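IWS1 (Encephalitozoon cuniculi, PDB 2XPP) probably acts as a nuclear transcription factor in RNA polymerase II transcription, with possible roles during and after recruitment of the TATA-binding protein. Local coordinates at residues 130-133 with 134-137; 21-24 with 25-29; 53-56 with 57-60. One frame throughout, in Å; residues are numbered along the deposited sequence.

Overall arrangement
The three contacts are separate turns of three helices in an all-helical chain, and none touches another. Contact 1, on helix 121-138, and contact 2, on helix 5-30, lie on opposite sides of the chain's centre, their own centres about 31 Å apart. Contact 2 is a surface contact of asparagine amides, with D24 as its buried residue. Contacts 1 and 3 are partly buried. Both bury apolar side chains, contact 1 around an indole, contact 3 around leucines together with the amide of Q54. Contact 3, on the short helix 54-59, also packs on helix 5-30, the helix of contact 2. Waters bridge side chains in contacts 1 and 3.

Contact 1: 130-133 with 134-137; sequences LVQK and WTNE
W134 lays its indole against L130, one turn earlier on helix 121-138. The ring can be followed outward from W134 CB, which lies 3.6 Å from L130 O. W134 CG stays beside its own backbone N (chi1 -66°), and this folds the ring back over the preceding turn. W134 CG passes 3.4 Å from L130 O, which sits over one ring face. The same face then meets L130 CG, 3.6 Å from W134 CZ2. This is a CH-pi contact over the six-membered ring, 18° off its normal. L130 CD1 lies near W134 CE2, and L130 CD2 near W134 CH2. At the ring edge, in plane, W134 NE1 gives its hydrogen to a water at 2.9 Å. K133, fully extended, brings NZ to the same water. A second water joins K133 O to E137 OE2.

T135 holds V131 O with two hydrogen bonds, one from N and one from OG1 at 2.8 Å. They arrive from opposite faces of the carbonyl plane. A third water bridges T135 OG1 and Q132 OE1.

L130 and W134 also pack on V110 and L91 of helices 106-115 and 81-92. Aromatic packing from the chain of another protein reaches V131, W134 and T135. The i/i+4 leucine-tryptophan pair lies in the TFIIS N-terminal-type helical bundle, where W134 also meets the other protein.

Contact 2: 21-24 with 25-29; sequences LKKD and NANNL
The carboxamide of N25 has the L21 carbonyl under one face, with L21 O 3.6 Å from N25 CG. L21 CD1 lies on the same face but displaced toward the nitrogen, 3.7 Å from N25 ND2. L21 holds its CG opposite the backbone N (chi1 176°), which carries the methyl forward to that amide. N27 repeats the pattern half a turn on. K23 O sits squarely over one face of its amide, 3.2 Å from N27 CG. N27 ND2 is not hydrogen-bonded to K23 O, because the angle is poor. At its outer end N27 ND2 makes weak bonds to P33 O and to a water. That water also approaches D24 OD1, at a doubtfully short distance.

D24 is buried, and its carboxylate is held from beyond the helix. K37 makes a salt bridge to D24 OD2, and G36 N bonds to D24 OD1. N28 ND2 bonds to D75 OD2.

The four carbonyls of L21-D24 receive the regular i+4 amides, such as N28 N to D24 O at 2.8 Å. The amides of N25 and N27 thus lie over carbonyls, L21 O and K23 O, that already accept helix bonds. The polar ends of D24 and N28, and more weakly that of N27, tie the end of helix 5-30 to the chain that follows.

Contact 3: 53-56 with 57-60; sequences LQES and LLDE
L57 packs back on L53, at the start of the short alpha helix 54-59. Four successive i+4 backbone bonds build this small helix of the bundle. L53 O accepts from L57 N at 2.9 Å, nearly along the C=O axis. Q54 O accepts from L58 N, and E55 O from D59 N. S56 O takes E60 N at 2.9 Å, the last i+4 bond, at the first residue to leave helical phi/psi. This bond is the most bent of the four at the hydrogen, 142°, and E60 N also makes a weak bond to L57 O.

Leucines make most of the inward side, with Q54 as its buried polar residue. L57 CD1 meets L53 CB at 3.8 Å, and L58 CD1 lies alongside Q54 CG. L57 and L58 go on to touch I62 and L63 of helix 62-70.

The buried amide of Q54 has partners at both ends. Its chain runs extended from a CG opposite the backbone N (chi1 -173°). This carries Q54 OE1 to K95 N, while Q54 NE2 bonds weakly to T93 O. E60 is tied to helix 5-30: R11 makes a salt bridge to E60 OE1, and K14 NZ bonds to E60 O.

E55 and D59 are exposed acids on the outer face. E55 OE1 and D59 OD1 are 4.4 Å apart, which would probably be unfavourable for two negative charges. One water lies between them and donates to both, 2.7 Å from E55 OE1 and 2.5 Å from D59 OD1.

Contact 1: 130-133 with 134-137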
loop_
_atom_site.group_PDB
_atom_site.type_symbol
_atom_site.label_atom_id
_atom_site.label_comp_id
_atom_site.label_asym_id
_atom_site.label_seq_id
_atom_site.Cartn_x
_atom_site.Cartn_y
_atom_site.Cartn_z
ATOM N N LEU A 130 8.653 4.875 -6.528
ATOM C CA LEU A 130 7.770 3.752 -6.699
ATOM C C LEU A 130 6.705 4.086 -7.779
ATOM O O LEU A 130 6.394 3.246 -8.647
ATOM C CB LEU A 130 7.119 3.450 -5.350
ATOM C CG LEU A 130 6.462 2.125 -5.149
ATOM C CD1 LEU A 130 7.405 0.946 -5.527
ATOM C CD2 LEU A 130 6.073 2.020 -3.641
ATOM N N VAL A 131 6.166 5.313 -7.754
ATOM C CA VAL A 131 5.220 5.742 -8.811
ATOM C C VAL A 131 5.931 5.678 -10.152
ATOM O O VAL A 131 5.379 5.205 -11.152
ATOM C CB VAL A 131 4.655 7.186 -8.575
ATOM C CG1 VAL A 131 3.852 7.735 -9.789
ATOM C CG2 VAL A 131 3.790 7.231 -7.355
ATOM N N GLN A 132 7.170 6.170 -10.227
ATOM C CA GLN A 132 7.854 6.147 -11.512
ATOM C C GLN A 132 8.115 4.721 -11.994
ATOM O O GLN A 132 8.080 4.492 -13.186
ATOM C CB GLN A 132 9.163 6.962 -11.465
ATOM C CG GLN A 132 8.816 8.468 -11.329
ATOM C CD GLN A 132 7.635 8.918 -12.256
ATOM O OE1 GLN A 132 6.525 9.185 -11.767
ATOM N NE2 GLN A 132 7.886 8.981 -13.569
ATOM N N LYS A 133 8.401 3.800 -11.074
ATOM C CA LYS A 133 8.609 2.388 -11.433
ATOM C C LYS A 133 7.327 1.783 -12.002
ATOM O O LYS A 133 7.334 1.156 -13.091
ATOM C CB LYS A 133 8.989 1.579 -10.191
ATOM C CG LYS A 133 9.246 0.069 -10.496
ATOM C CD LYS A 133 9.681 -0.653 -9.199
ATOM C CE LYS A 133 9.869 -2.138 -9.444
ATOM N NZ LYS A 133 10.272 -2.739 -8.134
ATOM N N TRP A 134 6.248 1.956 -11.267
ATOM C CA TRP A 134 4.936 1.409 -11.691
ATOM C C TRP A 134 4.391 2.075 -12.944
ATOM O O TRP A 134 3.607 1.450 -13.694
ATOM C CB TRP A 134 3.932 1.534 -10.574
ATOM C CG TRP A 134 4.283 0.669 -9.394
ATOM C CD1 TRP A 134 5.214 -0.336 -9.355
ATOM C CD2 TRP A 134 3.721 0.760 -8.095
ATOM N NE1 TRP A 134 5.261 -0.879 -8.070
ATOM C CE2 TRP A 134 4.359 -0.211 -7.285
ATOM C CE3 TRP A 134 2.756 1.590 -7.518
ATOM C CZ2 TRP A 134 4.023 -0.404 -5.921
ATOM C CZ3 TRP A 134 2.427 1.392 -6.158
ATOM C CH2 TRP A 134 3.066 0.402 -5.391
ATOM N N THR A 135 4.775 3.340 -13.192
ATOM C CA THR A 135 4.370 3.991 -14.480
ATOM C C THR A 135 4.839 3.218 -15.701
ATOM O O THR A 135 4.164 3.239 -16.736
ATOM C CB THR A 135 4.777 5.490 -14.549
ATOM O OG1 THR A 135 4.174 6.158 -13.434
ATOM C CG2 THR A 135 4.350 6.139 -15.892
ATOM N N ASN A 136 5.975 2.529 -15.591
ATOM C CA ASN A 136 6.413 1.648 -16.653
ATOM C C ASN A 136 5.377 0.615 -17.049
ATOM O O ASN A 136 5.366 0.226 -18.217
ATOM C CB ASN A 136 7.724 0.941 -16.326
ATOM C CG ASN A 136 8.900 1.867 -16.364
ATOM O OD1 ASN A 136 9.156 2.497 -17.361
ATOM N ND2 ASN A 136 9.616 1.954 -15.259
ATOM N N GLU A 137 4.555 0.155 -16.099
ATOM C CA GLU A 137 3.497 -0.843 -16.386
ATOM C C GLU A 137 2.437 -0.269 -17.297
ATOM O O GLU A 137 1.734 -1.008 -18.024
ATOM C CB GLU A 137 2.881 -1.395 -15.100
ATOM C CG GLU A 137 3.908 -1.989 -14.141
ATOM C CD GLU A 137 4.703 -3.165 -14.726
ATOM O OE1 GLU A 137 4.091 -4.051 -15.349
ATOM O OE2 GLU A 137 5.950 -3.198 -14.550
HETATM O O HOH W 1 4.274 8.998 -13.222
HETATM O O HOH W 2 7.331 -2.717 -7.121
HETATM O O HOH W 3 7.339 -1.552 -12.920
#

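Contact 2: 21-24 with 25-29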
loop_
_atom_site.group_PDB
_atom_site.type_symbol
_atom_site.label_atom_id
_atom_site.label_comp_id
_atom_site.label_asym_id
_atom_site.label_seq_id
_atom_site.Cartn_x
_atom_site.Cartn_y
_atom_site.Cartn_z
ATOM N N LEU A 21 -5.564 -4.128 11.056
ATOM C CA LEU A 21 -6.055 -2.862 10.513
ATOM C C LEU A 21 -7.414 -2.550 11.130
ATOM O O LEU A 21 -7.615 -1.409 11.577
ATOM C CB LEU A 21 -6.110 -2.905 8.966
ATOM C CG LEU A 21 -6.694 -1.677 8.269
ATOM C CD1 LEU A 21 -5.832 -0.453 8.547
ATOM C CD2 LEU A 21 -6.699 -1.987 6.822
ATOM N N LYS A 22 -8.351 -3.523 11.124
ATOM C CA LYS A 22 -9.709 -3.281 11.647
ATOM C C LYS A 22 -9.680 -2.846 13.101
ATOM O O LYS A 22 -10.441 -1.934 13.486
ATOM C CB LYS A 22 -10.583 -4.551 11.485
ATOM C CG LYS A 22 -10.891 -4.756 9.984
ATOM C CD LYS A 22 -11.682 -6.054 9.696
ATOM C CE LYS A 22 -11.863 -6.256 8.179
ATOM N NZ LYS A 22 -12.935 -7.308 7.904
ATOM N N LYS A 23 -8.810 -3.499 13.885
ATOM C CA LYS A 23 -8.712 -3.223 15.353
ATOM C C LYS A 23 -8.137 -1.832 15.591
ATOM O O LYS A 23 -8.625 -1.120 16.494
ATOM C CB LYS A 23 -7.862 -4.263 16.052
ATOM C CG LYS A 23 -8.021 -4.344 17.617
ATOM C CD LYS A 23 -7.632 -5.773 18.083
ATOM C CE LYS A 23 -8.466 -6.855 17.292
ATOM N NZ LYS A 23 -7.782 -8.156 16.834
ATOM N N ASP A 24 -7.158 -1.434 14.772
ATOM C CA ASP A 24 -6.506 -0.128 14.975
ATOM C C ASP A 24 -7.510 0.925 14.565
ATOM O O ASP A 24 -7.686 1.932 15.264
ATOM C CB ASP A 24 -5.223 0.001 14.127
ATOM C CG ASP A 24 -3.967 -0.394 14.879
ATOM O OD1 ASP A 24 -4.039 -0.883 16.039
ATOM O OD2 ASP A 24 -2.882 -0.169 14.266
ATOM N N ASN A 25 -8.232 0.667 13.468
ATOM C CA ASN A 25 -9.210 1.662 13.047
ATOM C C ASN A 25 -10.362 1.847 14.039
ATOM O O ASN A 25 -10.778 2.982 14.304
ATOM C CB ASN A 25 -9.667 1.427 11.597
ATOM C CG ASN A 25 -8.608 1.873 10.583
ATOM O OD1 ASN A 25 -7.631 2.517 10.922
ATOM N ND2 ASN A 25 -8.819 1.531 9.327
ATOM N N ALA A 26 -10.874 0.751 14.585
ATOM C CA ALA A 26 -11.896 0.764 15.609
ATOM C C ALA A 26 -11.396 1.482 16.857
ATOM O O ALA A 26 -12.144 2.253 17.495
ATOM C CB ALA A 26 -12.275 -0.685 15.983
ATOM N N ASN A 27 -10.139 1.205 17.215
ATOM C CA ASN A 27 -9.585 1.863 18.410
ATOM C C ASN A 27 -9.410 3.363 18.154
ATOM O O ASN A 27 -9.615 4.160 19.057
ATOM C CB ASN A 27 -8.270 1.201 18.881
ATOM C CG ASN A 27 -8.514 -0.185 19.549
ATOM O OD1 ASN A 27 -9.640 -0.508 19.927
ATOM N ND2 ASN A 27 -7.446 -0.990 19.710
ATOM N N ASN A 28 -9.001 3.747 16.942
ATOM C CA ASN A 28 -8.887 5.185 16.661
ATOM C C ASN A 28 -10.233 5.903 16.815
ATOM O O ASN A 28 -10.315 6.969 17.412
ATOM C CB ASN A 28 -8.255 5.392 15.285
ATOM C CG ASN A 28 -8.178 6.811 14.879
ATOM O OD1 ASN A 28 -9.042 7.324 14.167
ATOM N ND2 ASN A 28 -7.136 7.464 15.306
ATOM N N LEU A 29 -11.317 5.262 16.363
ATOM C CA LEU A 29 -12.652 5.863 16.489
ATOM C C LEU A 29 -13.105 5.945 17.943
ATOM O O LEU A 29 -13.781 6.862 18.357
ATOM C CB LEU A 29 -13.689 5.051 15.721
ATOM C CG LEU A 29 -13.654 5.295 14.205
ATOM C CD1 LEU A 29 -14.426 4.174 13.598
ATOM C CD2 LEU A 29 -14.325 6.601 13.903
HETATM O O HOH W 4 -5.143 -1.817 17.997
#

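Contact 3: 53-56 with 57-60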
loop_
_atom_site.group_PDB
_atom_site.type_symbol
_atom_site.label_atom_id
_atom_site.label_comp_id
_atom_site.label_asym_id
_atom_site.label_seq_id
_atom_site.Cartn_x
_atom_site.Cartn_y
_atom_site.Cartn_z
ATOM N N LEU A 53 7.038 -16.638 -1.085
ATOM C CA LEU A 53 5.610 -16.321 -0.845
ATOM C C LEU A 53 5.041 -15.278 -1.806
ATOM O O LEU A 53 3.811 -15.063 -1.883
ATOM C CB LEU A 53 5.393 -15.806 0.567
ATOM C CG LEU A 53 5.460 -16.727 1.768
ATOM C CD1 LEU A 53 5.139 -15.862 2.986
ATOM C CD2 LEU A 53 4.460 -17.853 1.630
ATOM N N GLN A 54 5.928 -14.603 -2.534
ATOM C CA GLN A 54 5.531 -13.350 -3.189
ATOM C C GLN A 54 4.376 -13.475 -4.161
ATOM O O GLN A 54 3.409 -12.672 -4.126
ATOM C CB GLN A 54 6.722 -12.688 -3.901
ATOM C CG GLN A 54 6.344 -11.300 -4.436
ATOM C CD GLN A 54 7.555 -10.496 -4.850
ATOM O OE1 GLN A 54 7.775 -10.292 -6.052
ATOM N NE2 GLN A 54 8.393 -10.081 -3.853
ATOM N N GLU A 55 4.478 -14.432 -5.072
ATOM C CA GLU A 55 3.435 -14.563 -6.076
ATOM C C GLU A 55 2.098 -14.939 -5.473
ATOM O O GLU A 55 1.080 -14.458 -5.931
ATOM C CB GLU A 55 3.797 -15.597 -7.118
ATOM C CG GLU A 55 4.727 -15.070 -8.205
ATOM C CD GLU A 55 4.168 -13.821 -8.918
ATOM O OE1 GLU A 55 3.158 -13.908 -9.651
ATOM O OE2 GLU A 55 4.756 -12.753 -8.732
ATOM N N SER A 56 2.111 -15.836 -4.485
ATOM C CA SER A 56 0.882 -16.234 -3.799
ATOM C C SER A 56 0.270 -15.048 -3.087
ATOM O O SER A 56 -0.942 -14.838 -3.146
ATOM C CB SER A 56 1.137 -17.325 -2.767
ATOM O OG SER A 56 1.518 -18.521 -3.390
ATOM N N LEU A 57 1.106 -14.241 -2.416
ATOM C CA LEU A 57 0.623 -13.050 -1.745
ATOM C C LEU A 57 -0.045 -12.079 -2.747
ATOM O O LEU A 57 -1.141 -11.556 -2.479
ATOM C CB LEU A 57 1.762 -12.374 -0.958
ATOM C CG LEU A 57 2.229 -13.094 0.298
ATOM C CD1 LEU A 57 3.530 -12.454 0.739
ATOM C CD2 LEU A 57 1.188 -13.008 1.414
ATOM N N LEU A 58 0.581 -11.869 -3.900
ATOM C CA LEU A 58 0.047 -10.925 -4.882
ATOM C C LEU A 58 -1.264 -11.489 -5.439
ATOM O O LEU A 58 -2.251 -10.753 -5.573
ATOM C CB LEU A 58 1.050 -10.691 -6.009
ATOM C CG LEU A 58 2.280 -9.877 -5.608
ATOM C CD1 LEU A 58 3.307 -9.869 -6.738
ATOM C CD2 LEU A 58 1.830 -8.406 -5.213
ATOM N N ASP A 59 -1.269 -12.800 -5.721
ATOM C CA ASP A 59 -2.453 -13.504 -6.250
ATOM C C ASP A 59 -3.632 -13.454 -5.270
ATOM O O ASP A 59 -4.808 -13.417 -5.697
ATOM C CB ASP A 59 -2.145 -14.972 -6.576
ATOM C CG ASP A 59 -1.352 -15.147 -7.854
ATOM O OD1 ASP A 59 -1.149 -14.158 -8.586
ATOM O OD2 ASP A 59 -0.949 -16.303 -8.154
ATOM N N GLU A 60 -3.326 -13.472 -3.974
ATOM C CA GLU A 60 -4.341 -13.417 -2.949
ATOM C C GLU A 60 -4.735 -11.996 -2.557
ATOM O O GLU A 60 -5.485 -11.813 -1.594
ATOM C CB GLU A 60 -3.962 -14.245 -1.717
ATOM C CG GLU A 60 -4.001 -15.781 -1.974
ATOM C CD GLU A 60 -5.354 -16.302 -2.522
ATOM O OE1 GLU A 60 -6.390 -16.173 -1.828
ATOM O OE2 GLU A 60 -5.390 -16.847 -3.650
HETATM O O HOH W 5 0.720 -12.685 -9.431
#